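Local structure of methyltransferase (Pyrococcus horikoshii, 1IXK) at residues E253-I258 and A294-P299; L249-N254 and N281-E286. The protein probably transfers a methyl group from S-adenosyl-L-methionine to carbon 5 of cytidine in tRNA. All blocks are in the same frame, centred on the assembly; numbering follows the deposited sequence.

In the fold
The chain leaves strand 240-246 of the methyltransferase sheet and enters residues 249-254, a loop that runs into helix 255-264; both contacts start here and share Glu253 and Asn254. Contact 2 closes the shorter loop, bringing the turn at 281-286 back to 249-254 after the helix and strands 267-270 and 276-277. Contact 1 closes a second loop from 253-258 to strand 295-297. The two loops cross, because contact 1 starts later than contact 2 and ends later, at 294-299 rather than 281-286. A hydrogen bond from Arg296 NH2 to Leu249 O and a probable one from Phe256 N to Pro251 O join the contacts. Together they tie the start of helix 255-264 to strand 295-297 and the neighbouring loop.

Contact 1. Residues E253-I258 and A294-P299; sequences ENEFVI and ARRLYP
Glu255 OE2 is gripped by two N-H groups: NE of Arg296, at 2.6 Å, and the backbone N of Leu279. The other carboxylate oxygen, Glu255 OE1, takes NH2 of Arg296 at 2.8 Å. This is the side-on form of the arginine-carboxylate salt bridge, with NE and one terminal nitrogen each serving a separate oxygen through its syn lone pair. The NH2 bond is almost straight (175°), and the carboxylate lies at the guanidinium edge with the two planes only 16° apart, so the flat groups hold one another against rotation. Glu255 reaches this edge by bending at chi2, whereas Arg296 runs extended from CG to NE. Its NH2 has a second acceptor in Leu249 O, which fixes the guanidinium further within these buried surroundings.

Over one guanidinium face lies the amide of Asn254, turned 78° from that plane. Its ND2 stands 3.4 Å from Arg296 NH2, but both are donors and the approach is mere packing; the amide is held instead by Thr246, through OD1, and by the carbonyl of Ser248. A leucine in place of Arg296 would probably leave the Glu255 carboxylate without its charged mate and the carbonyl of Leu249 without this donor. The side chain of Asn254 lies about 8 Å from that of Cys247, the predicted nucleophile. The salt bridge thus pins the first turn of helix 255-264 to strand 295-297, which pairs antiparallel with strand 307-314 in the Rossmann-like sheet of class I methyltransferases.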
# COMPACT_ATOMS: atom_id res chain seq x y z
N GLU A 253 -4.47 -2.32 -13.63
CA GLU A 253 -4.84 -1.71 -12.35
C GLU A 253 -3.75 -0.77 -11.86
O GLU A 253 -3.94 -0.05 -10.87
CB GLU A 253 -5.06 -2.79 -11.28
CG GLU A 253 -6.12 -3.82 -11.60
CD GLU A 253 -6.15 -4.94 -10.57
OE1 GLU A 253 -6.56 -4.69 -9.42
OE2 GLU A 253 -5.73 -6.06 -10.91
N ASN A 254 -2.61 -0.77 -12.55
CA ASN A 254 -1.48 0.06 -12.15
C ASN A 254 -1.06 1.12 -13.18
O ASN A 254 -1.62 2.23 -13.21
CB ASN A 254 -0.27 -0.84 -11.83
CG ASN A 254 -0.53 -1.79 -10.67
OD1 ASN A 254 -1.32 -1.50 -9.78
ND2 ASN A 254 0.15 -2.93 -10.68
N GLU A 255 -0.08 0.77 -14.00
CA GLU A 255 0.42 1.68 -15.03
C GLU A 255 -0.66 2.27 -15.94
O GLU A 255 -0.61 3.45 -16.28
CB GLU A 255 1.47 0.97 -15.90
CG GLU A 255 2.80 0.71 -15.19
CD GLU A 255 2.84 -0.59 -14.39
OE1 GLU A 255 1.80 -1.28 -14.30
OE2 GLU A 255 3.92 -0.92 -13.87
N PHE A 256 -1.62 1.45 -16.34
CA PHE A 256 -2.71 1.91 -17.21
C PHE A 256 -3.55 3.00 -16.54
O PHE A 256 -3.98 3.96 -17.18
CB PHE A 256 -3.63 0.75 -17.59
CG PHE A 256 -3.07 -0.16 -18.65
CD1 PHE A 256 -1.72 -0.14 -18.99
CD2 PHE A 256 -3.90 -1.08 -19.29
CE1 PHE A 256 -1.21 -1.01 -19.95
CE2 PHE A 256 -3.40 -1.95 -20.25
CZ PHE A 256 -2.05 -1.92 -20.58
N VAL A 257 -3.80 2.83 -15.25
CA VAL A 257 -4.59 3.81 -14.51
C VAL A 257 -3.80 5.10 -14.36
O VAL A 257 -4.35 6.19 -14.51
CB VAL A 257 -4.97 3.28 -13.11
CG1 VAL A 257 -5.71 4.35 -12.33
CG2 VAL A 257 -5.82 2.03 -13.24
N ILE A 258 -2.51 4.97 -14.07
CA ILE A 258 -1.65 6.14 -13.91
C ILE A 258 -1.50 6.89 -15.25
O ILE A 258 -1.54 8.11 -15.28
CB ILE A 258 -0.26 5.75 -13.36
CG1 ILE A 258 -0.43 5.09 -11.99
CG2 ILE A 258 0.63 6.98 -13.21
CD1 ILE A 258 -1.25 5.92 -11.03
N ALA A 294 7.02 5.89 -10.99
CA ALA A 294 6.22 4.95 -10.21
C ALA A 294 7.09 3.74 -9.91
O ALA A 294 8.05 3.47 -10.64
CB ALA A 294 4.98 4.53 -11.00
N ARG A 295 6.76 2.99 -8.86
CA ARG A 295 7.57 1.84 -8.46
C ARG A 295 6.76 0.56 -8.27
O ARG A 295 5.55 0.60 -8.07
CB ARG A 295 8.29 2.13 -7.14
CG ARG A 295 8.86 3.54 -7.02
CD ARG A 295 9.81 3.85 -8.15
NE ARG A 295 11.03 3.05 -8.10
CZ ARG A 295 11.98 3.09 -9.03
NH1 ARG A 295 11.84 3.87 -10.09
NH2 ARG A 295 13.06 2.34 -8.92
N ARG A 296 7.46 -0.56 -8.31
CA ARG A 296 6.87 -1.87 -8.10
C ARG A 296 7.75 -2.69 -7.17
O ARG A 296 8.99 -2.61 -7.25
CB ARG A 296 6.74 -2.64 -9.42
CG ARG A 296 5.47 -2.35 -10.21
CD ARG A 296 5.49 -3.15 -11.52
NE ARG A 296 4.26 -3.00 -12.28
CZ ARG A 296 3.35 -3.96 -12.43
NH1 ARG A 296 3.53 -5.14 -11.85
NH2 ARG A 296 2.27 -3.74 -13.16
N LEU A 297 7.12 -3.46 -6.30
CA LEU A 297 7.83 -4.34 -5.39
C LEU A 297 7.44 -5.74 -5.86
O LEU A 297 6.27 -6.00 -6.16
CB LEU A 297 7.38 -4.14 -3.94
CG LEU A 297 7.74 -2.80 -3.28
CD1 LEU A 297 7.19 -2.79 -1.85
CD2 LEU A 297 9.25 -2.61 -3.28
N TYR A 298 8.42 -6.63 -5.93
CA TYR A 298 8.19 -7.99 -6.38
C TYR A 298 8.50 -9.00 -5.28
O TYR A 298 9.49 -8.85 -4.56
CB TYR A 298 9.06 -8.28 -7.61
CG TYR A 298 8.65 -7.52 -8.84
CD1 TYR A 298 7.52 -7.89 -9.57
CD2 TYR A 298 9.39 -6.42 -9.29
CE1 TYR A 298 7.14 -7.21 -10.71
CE2 TYR A 298 9.02 -5.73 -10.44
CZ TYR A 298 7.89 -6.13 -11.15
OH TYR A 298 7.53 -5.47 -12.30
N PRO A 299 7.67 -10.04 -5.15
CA PRO A 299 7.88 -11.06 -4.13
C PRO A 299 9.17 -11.85 -4.27
O PRO A 299 9.63 -12.46 -3.30
CB PRO A 299 6.64 -11.94 -4.26
CG PRO A 299 6.31 -11.83 -5.71
CD PRO A 299 6.50 -10.35 -5.98

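Contact 2. Residues L249-N254 and N281-E286; sequences LEPEEN and NPFGIE
Two connecting loops of the Rossmann-like methyltransferase domain meet here: one leads from strand 240-246 into helix 255-264, the other from strand 276-277 toward strand 295-297. Pro251 and Pro282 touch across the gap, and their CA atoms, 6.9 Å apart, are the nearest pair of CA atoms between the two segments. The proline rings run antiparallel alongside one another, with CG of Pro251 3.9 Å from CB of Pro282. The loops are joined by van der Waals contact, without a hydrogen bond between them, and each is shaped by its own backbone bonds, such as Glu253 N to Glu250 O and Ile285 N to Pro282 O.

Phe283 extends the apolar patch. With CG anti to its carbonyl carbon (chi1 -55°), the phenyl group is carried toward 249-254, where the side chain lies roughly perpendicular to that of Pro251. Leu27 and Arg23 of helix 18-28 also touch this side chain, so the N-terminal part of the chain packs against the same patch.

Glu252 bends at chi2 (87°) and spends its charge outside the contact, on Arg23, through OE1. Its other oxygen, OE2, comes near the phenyl group obliquely. One ring carbon, Phe283 CE2, meets both loop residues: Pro251 CG and Glu252 OE2 each lie 4.0 Å from it.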
# COMPACT_ATOMS: atom_id res chain seq x y z
N LEU A 249 -0.35 -7.12 -9.66
CA LEU A 249 0.74 -7.17 -10.63
C LEU A 249 0.24 -6.71 -12.00
O LEU A 249 1.04 -6.42 -12.90
CB LEU A 249 1.27 -8.59 -10.78
CG LEU A 249 1.97 -9.21 -9.57
CD1 LEU A 249 2.22 -10.69 -9.85
CD2 LEU A 249 3.27 -8.47 -9.31
N GLU A 250 -1.08 -6.62 -12.16
CA GLU A 250 -1.69 -6.25 -13.44
C GLU A 250 -1.49 -4.80 -13.87
O GLU A 250 -1.83 -3.87 -13.14
CB GLU A 250 -3.20 -6.53 -13.43
CG GLU A 250 -3.64 -7.87 -12.84
CD GLU A 250 -2.86 -9.05 -13.37
OE1 GLU A 250 -2.56 -9.09 -14.58
OE2 GLU A 250 -2.56 -9.96 -12.57
N PRO A 251 -0.95 -4.60 -15.08
CA PRO A 251 -0.74 -3.24 -15.57
C PRO A 251 -2.06 -2.47 -15.66
O PRO A 251 -2.09 -1.26 -15.49
CB PRO A 251 -0.11 -3.46 -16.95
CG PRO A 251 0.65 -4.74 -16.77
CD PRO A 251 -0.33 -5.59 -15.98
N GLU A 252 -3.16 -3.18 -15.93
CA GLU A 252 -4.46 -2.54 -16.05
C GLU A 252 -4.90 -1.82 -14.78
O GLU A 252 -5.64 -0.83 -14.85
CB GLU A 252 -5.55 -3.55 -16.47
CG GLU A 252 -5.45 -4.04 -17.91
CD GLU A 252 -4.53 -5.23 -18.09
OE1 GLU A 252 -3.76 -5.55 -17.14
OE2 GLU A 252 -4.56 -5.85 -19.18
N GLU A 253 -4.47 -2.32 -13.63
CA GLU A 253 -4.84 -1.71 -12.35
C GLU A 253 -3.75 -0.77 -11.86
O GLU A 253 -3.94 -0.05 -10.87
CB GLU A 253 -5.06 -2.79 -11.28
CG GLU A 253 -6.12 -3.82 -11.60
CD GLU A 253 -6.15 -4.94 -10.57
OE1 GLU A 253 -6.56 -4.69 -9.42
OE2 GLU A 253 -5.73 -6.06 -10.91
N ASN A 254 -2.61 -0.77 -12.55
CA ASN A 254 -1.48 0.06 -12.15
C ASN A 254 -1.06 1.12 -13.18
O ASN A 254 -1.62 2.23 -13.21
CB ASN A 254 -0.27 -0.84 -11.83
CG ASN A 254 -0.53 -1.79 -10.67
OD1 ASN A 254 -1.32 -1.50 -9.78
ND2 ASN A 254 0.15 -2.93 -10.68
N ASN A 281 6.43 -0.34 -20.98
CA ASN A 281 6.12 -0.99 -22.24
C ASN A 281 5.42 -2.33 -21.98
O ASN A 281 5.77 -3.35 -22.56
CB ASN A 281 7.40 -1.25 -23.06
CG ASN A 281 7.10 -1.58 -24.51
OD1 ASN A 281 7.83 -2.33 -25.16
ND2 ASN A 281 6.03 -1.00 -25.04
N PRO A 282 4.41 -2.33 -21.09
CA PRO A 282 3.71 -3.59 -20.80
C PRO A 282 2.95 -4.10 -22.02
O PRO A 282 2.14 -3.38 -22.59
CB PRO A 282 2.78 -3.20 -19.65
CG PRO A 282 2.43 -1.78 -19.99
CD PRO A 282 3.78 -1.20 -20.38
N PHE A 283 3.22 -5.34 -22.40
CA PHE A 283 2.56 -5.96 -23.55
C PHE A 283 2.89 -5.22 -24.85
O PHE A 283 2.16 -5.32 -25.84
CB PHE A 283 1.04 -5.99 -23.36
CG PHE A 283 0.59 -6.65 -22.09
CD1 PHE A 283 0.98 -7.95 -21.78
CD2 PHE A 283 -0.26 -5.98 -21.21
CE1 PHE A 283 0.52 -8.58 -20.62
CE2 PHE A 283 -0.73 -6.59 -20.05
CZ PHE A 283 -0.34 -7.89 -19.75
N GLY A 284 3.99 -4.47 -24.85
CA GLY A 284 4.38 -3.73 -26.04
C GLY A 284 3.66 -2.40 -26.18
O GLY A 284 3.78 -1.72 -27.21
N ILE A 285 2.90 -2.03 -25.16
CA ILE A 285 2.16 -0.77 -25.16
C ILE A 285 3.06 0.31 -24.58
O ILE A 285 3.35 0.29 -23.39
CB ILE A 285 0.89 -0.86 -24.29
CG1 ILE A 285 0.03 -2.05 -24.73
CG2 ILE A 285 0.12 0.44 -24.36
CD1 ILE A 285 -0.35 -2.03 -26.20
N GLU A 286 3.49 1.24 -25.42
CA GLU A 286 4.37 2.32 -24.97
C GLU A 286 3.69 3.37 -24.10
O GLU A 286 2.79 4.08 -24.55
CB GLU A 286 5.04 3.01 -26.17
CG GLU A 286 6.40 2.43 -26.56
CD GLU A 286 6.34 1.37 -27.65
OE1 GLU A 286 6.06 1.73 -28.81
OE2 GLU A 286 6.58 0.18 -27.34